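Local coordinates for protein chitinase (Paenibacillus sp. FPU-7, PDB 5GZT) that probably hydrolyses the beta-1,4 linkages of chitin and chitodextrins at random internal positions, using family 18 glycoside hydrolase domains, at residues B[730-735]-B[756-761]. Sequence-based numbering, arbitrary orientation.
Sequences DPIDVR and VTIMPK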
ATOM      1  N   ASP B 730       8.667 -39.165 -31.789  1.00 16.94           N
ATOM      2  CA  ASP B 730       9.091 -37.899 -31.187  1.00 18.13           C
ATOM      3  C   ASP B 730       8.014 -37.338 -30.248  1.00 15.71           C
ATOM      4  O   ASP B 730       6.919 -37.733 -30.341  1.00 16.86           O
ATOM      5  CB  ASP B 730       9.297 -36.894 -32.275  1.00 22.72           C
ATOM      6  CG  ASP B 730      10.584 -37.173 -33.036  1.00 26.78           C
ATOM      7  OD1 ASP B 730      11.704 -37.035 -32.451  1.00 32.38           O
ATOM      8  OD2 ASP B 730      10.397 -37.575 -34.153  1.00 25.38           O
ATOM      9  N   PRO B 731       8.343 -36.348 -29.442  1.00 14.51           N
ATOM     10  CA  PRO B 731       7.314 -35.838 -28.512  1.00 14.45           C
ATOM     11  C   PRO B 731       6.159 -35.179 -29.288  1.00 15.68           C
ATOM     12  O   PRO B 731       6.376 -34.683 -30.381  1.00 16.64           O
ATOM     13  CB  PRO B 731       8.072 -34.820 -27.702  1.00 14.69           C
ATOM     14  CG  PRO B 731       9.452 -35.245 -27.699  1.00 15.26           C
ATOM     15  CD  PRO B 731       9.672 -35.795 -29.118  1.00 15.07           C
ATOM     16  N   ILE B 732       4.977 -35.192 -28.700  1.00 15.05           N
ATOM     17  CA  ILE B 732       3.811 -34.530 -29.181  1.00 15.08           C
ATOM     18  C   ILE B 732       3.551 -33.313 -28.299  1.00 15.07           C
ATOM     19  O   ILE B 732       3.453 -33.438 -27.043  1.00 12.74           O
ATOM     20  CB  ILE B 732       2.627 -35.482 -29.144  1.00 17.25           C
ATOM     21  CG1 ILE B 732       2.886 -36.733 -30.074  1.00 18.57           C
ATOM     22  CG2 ILE B 732       1.353 -34.705 -29.564  1.00 17.98           C
ATOM     23  CD1 ILE B 732       1.916 -37.850 -29.888  1.00 19.21           C
ATOM     24  N   ASP B 733       3.465 -32.129 -28.921  1.00 13.73           N
ATOM     25  CA  ASP B 733       3.173 -30.920 -28.179  1.00 15.05           C
ATOM     26  C   ASP B 733       1.666 -30.830 -27.917  1.00 15.84           C
ATOM     27  O   ASP B 733       0.871 -30.907 -28.821  1.00 17.46           O
ATOM     28  CB  ASP B 733       3.697 -29.656 -28.921  1.00 15.24           C
ATOM     29  CG  ASP B 733       3.509 -28.359 -28.076  1.00 15.28           C
ATOM     30  OD1 ASP B 733       3.789 -28.377 -26.813  1.00 17.76           O
ATOM     31  OD2 ASP B 733       3.127 -27.340 -28.674  1.00 15.01           O
ATOM     32  N   VAL B 734       1.280 -30.682 -26.664  1.00 15.43           N
ATOM     33  CA  VAL B 734      -0.113 -30.523 -26.249  1.00 14.37           C
ATOM     34  C   VAL B 734      -0.321 -29.080 -25.748  1.00 14.23           C
ATOM     35  O   VAL B 734       0.500 -28.597 -24.998  1.00 14.90           O
ATOM     36  CB  VAL B 734      -0.471 -31.561 -25.149  1.00 16.71           C
ATOM     37  CG1 VAL B 734      -1.924 -31.422 -24.703  1.00 17.09           C
ATOM     38  CG2 VAL B 734      -0.277 -32.941 -25.687  1.00 16.68           C
ATOM     39  N   ARG B 735      -1.342 -28.366 -26.226  1.00 14.47           N
ATOM     40  CA  ARG B 735      -1.503 -26.970 -25.907  1.00 16.91           C
ATOM     41  C   ARG B 735      -2.872 -26.814 -25.192  1.00 16.72           C
ATOM     42  O   ARG B 735      -3.868 -27.296 -25.684  1.00 16.64           O
ATOM     43  CB  ARG B 735      -1.479 -26.098 -27.190  1.00 16.54           C
ATOM     44  CG  ARG B 735      -0.141 -26.060 -27.880  1.00 17.60           C
ATOM     45  CD  ARG B 735       0.732 -25.117 -27.131  1.00 16.99           C
ATOM     46  NE  ARG B 735       2.081 -25.102 -27.610  1.00 19.82           N
ATOM     47  CZ  ARG B 735       2.983 -24.165 -27.376  1.00 18.46           C
ATOM     48  NH1 ARG B 735       2.699 -23.073 -26.684  1.00 18.68           N
ATOM     49  NH2 ARG B 735       4.184 -24.277 -27.908  1.00 17.87           N
ATOM     50  N   VAL B 756       2.407 -28.530 -22.789  1.00 13.20           N
ATOM     51  CA  VAL B 756       2.813 -29.722 -22.043  1.00 13.56           C
ATOM     52  C   VAL B 756       3.090 -30.824 -23.146  1.00 14.76           C
ATOM     53  O   VAL B 756       2.983 -30.519 -24.375  1.00 15.04           O
ATOM     54  CB  VAL B 756       1.753 -30.163 -21.050  1.00 13.35           C
ATOM     55  CG1 VAL B 756       1.661 -29.075 -19.956  1.00 14.05           C
ATOM     56  CG2 VAL B 756       0.437 -30.279 -21.717  1.00 14.09           C
ATOM     57  N   THR B 757       3.498 -32.001 -22.706  1.00 13.67           N
ATOM     58  CA  THR B 757       4.150 -32.986 -23.546  1.00 14.63           C
ATOM     59  C   THR B 757       3.672 -34.410 -23.348  1.00 16.10           C
ATOM     60  O   THR B 757       3.652 -34.908 -22.221  1.00 15.29           O
ATOM     61  CB  THR B 757       5.599 -32.877 -23.306  1.00 13.55           C
ATOM     62  OG1 THR B 757       6.003 -31.516 -23.504  1.00 13.13           O
ATOM     63  CG2 THR B 757       6.373 -33.749 -24.170  1.00 14.10           C
ATOM     64  N   ILE B 758       3.358 -35.054 -24.482  1.00 15.40           N
ATOM     65  CA  ILE B 758       3.399 -36.502 -24.603  1.00 14.88           C
ATOM     66  C   ILE B 758       4.766 -36.942 -25.057  1.00 16.05           C
ATOM     67  O   ILE B 758       5.127 -36.646 -26.200  1.00 13.22           O
ATOM     68  CB  ILE B 758       2.323 -36.992 -25.509  1.00 15.15           C
ATOM     69  CG1 ILE B 758       0.972 -36.723 -24.885  1.00 15.51           C
ATOM     70  CG2 ILE B 758       2.435 -38.500 -25.746  1.00 16.39           C
ATOM     71  CD1 ILE B 758      -0.231 -36.987 -25.811  1.00 17.51           C
ATOM     72  N   MET B 759       5.514 -37.648 -24.186  1.00 15.47           N
ATOM     73  CA  MET B 759       6.862 -38.101 -24.465  1.00 15.31           C
ATOM     74  C   MET B 759       6.837 -39.451 -25.150  1.00 14.81           C
ATOM     75  O   MET B 759       5.994 -40.344 -24.837  1.00 13.74           O
ATOM     76  CB  MET B 759       7.708 -38.179 -23.218  1.00 17.20           C
ATOM     77  CG  MET B 759       7.982 -36.810 -22.613  1.00 23.66           C
ATOM     78  SD  MET B 759       9.339 -35.916 -23.530  1.00 27.21           S
ATOM     79  CE  MET B 759      10.582 -37.094 -23.552  1.00 28.16           C
ATOM     80  N   PRO B 760       7.660 -39.617 -26.180  1.00 14.33           N
ATOM     81  CA  PRO B 760       7.790 -40.988 -26.795  1.00 14.66           C
ATOM     82  C   PRO B 760       8.482 -41.980 -25.816  1.00 14.02           C
ATOM     83  O   PRO B 760       9.022 -41.583 -24.787  1.00 13.19           O
ATOM     84  CB  PRO B 760       8.697 -40.717 -28.008  1.00 16.20           C
ATOM     85  CG  PRO B 760       9.608 -39.646 -27.519  1.00 16.73           C
ATOM     86  CD  PRO B 760       8.753 -38.730 -26.622  1.00 16.84           C
ATOM     87  N   LYS B 761       8.426 -43.275 -26.114  1.00 15.60           N
ATOM     88  CA  LYS B 761       8.602 -44.315 -25.154  1.00 19.12           C
ATOM     89  C   LYS B 761       9.986 -44.352 -24.549  1.00 21.90           C
ATOM     90  O   LYS B 761      10.095 -44.832 -23.439  1.00 22.09           O
ATOM     91  CB  LYS B 761       8.263 -45.654 -25.754  1.00 21.73           C
ATOM     92  CG  LYS B 761       9.231 -46.103 -26.861  1.00 22.81           C
ATOM     93  CD  LYS B 761       9.005 -47.581 -27.186  1.00 26.05           C
ATOM     94  CE  LYS B 761      10.002 -48.076 -28.229  1.00 27.85           C
ATOM     95  NZ  LYS B 761       9.629 -49.435 -28.666  1.00 31.37           N
TER
HETATM   96  O   HOH W   1       5.738 -29.959 -25.763  1.00 11.95           O
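Val756 and Val734 form a hydrogen-bonded antiparallel pair: Val756 N gives a bond of 2.9 Å to Val734 O, and Val734 N returns one to Val756 O. Val756 CG2, lodged between its own backbone N and carbonyl carbon, reaches Val734 CB at 3.8 Å, while Phe674 and Leu676 of strand 668-678 also touch this valine. At the non-hydrogen-bonded pair Thr757–Asp733, water 1 bridges the side chains on the other face, donating to Thr757 OG1 (2.8 Å) and Asp733 OD1 (2.7 Å). These oxygens are also hydrogen-bonded to Gly1107 O and Ser755 OG, respectively, and Arg735 NE meets Asp733 OD2 on its syn lone pair in a 2.7 Å salt bridge. Ile758 and Ile732 exchange two backbone hydrogen bonds, with CB to CB at 3.9 Å; Ile758 CD1 packs on Val734 CG2. Met759 SD lies 4.2 Å from Pro731 CG, and Pro760 CD lies 3.7 Å from that same CG, so ring packing continues the contact past the paired strands. The immunoglobulin-like domain thus turns an aliphatic face to strand 668-678 and a mixed one to loops of the second family 18 barrel, anchored by Thr757 OG1 to Gly1107 O; Arg735 probably offsets the charge of Asp733.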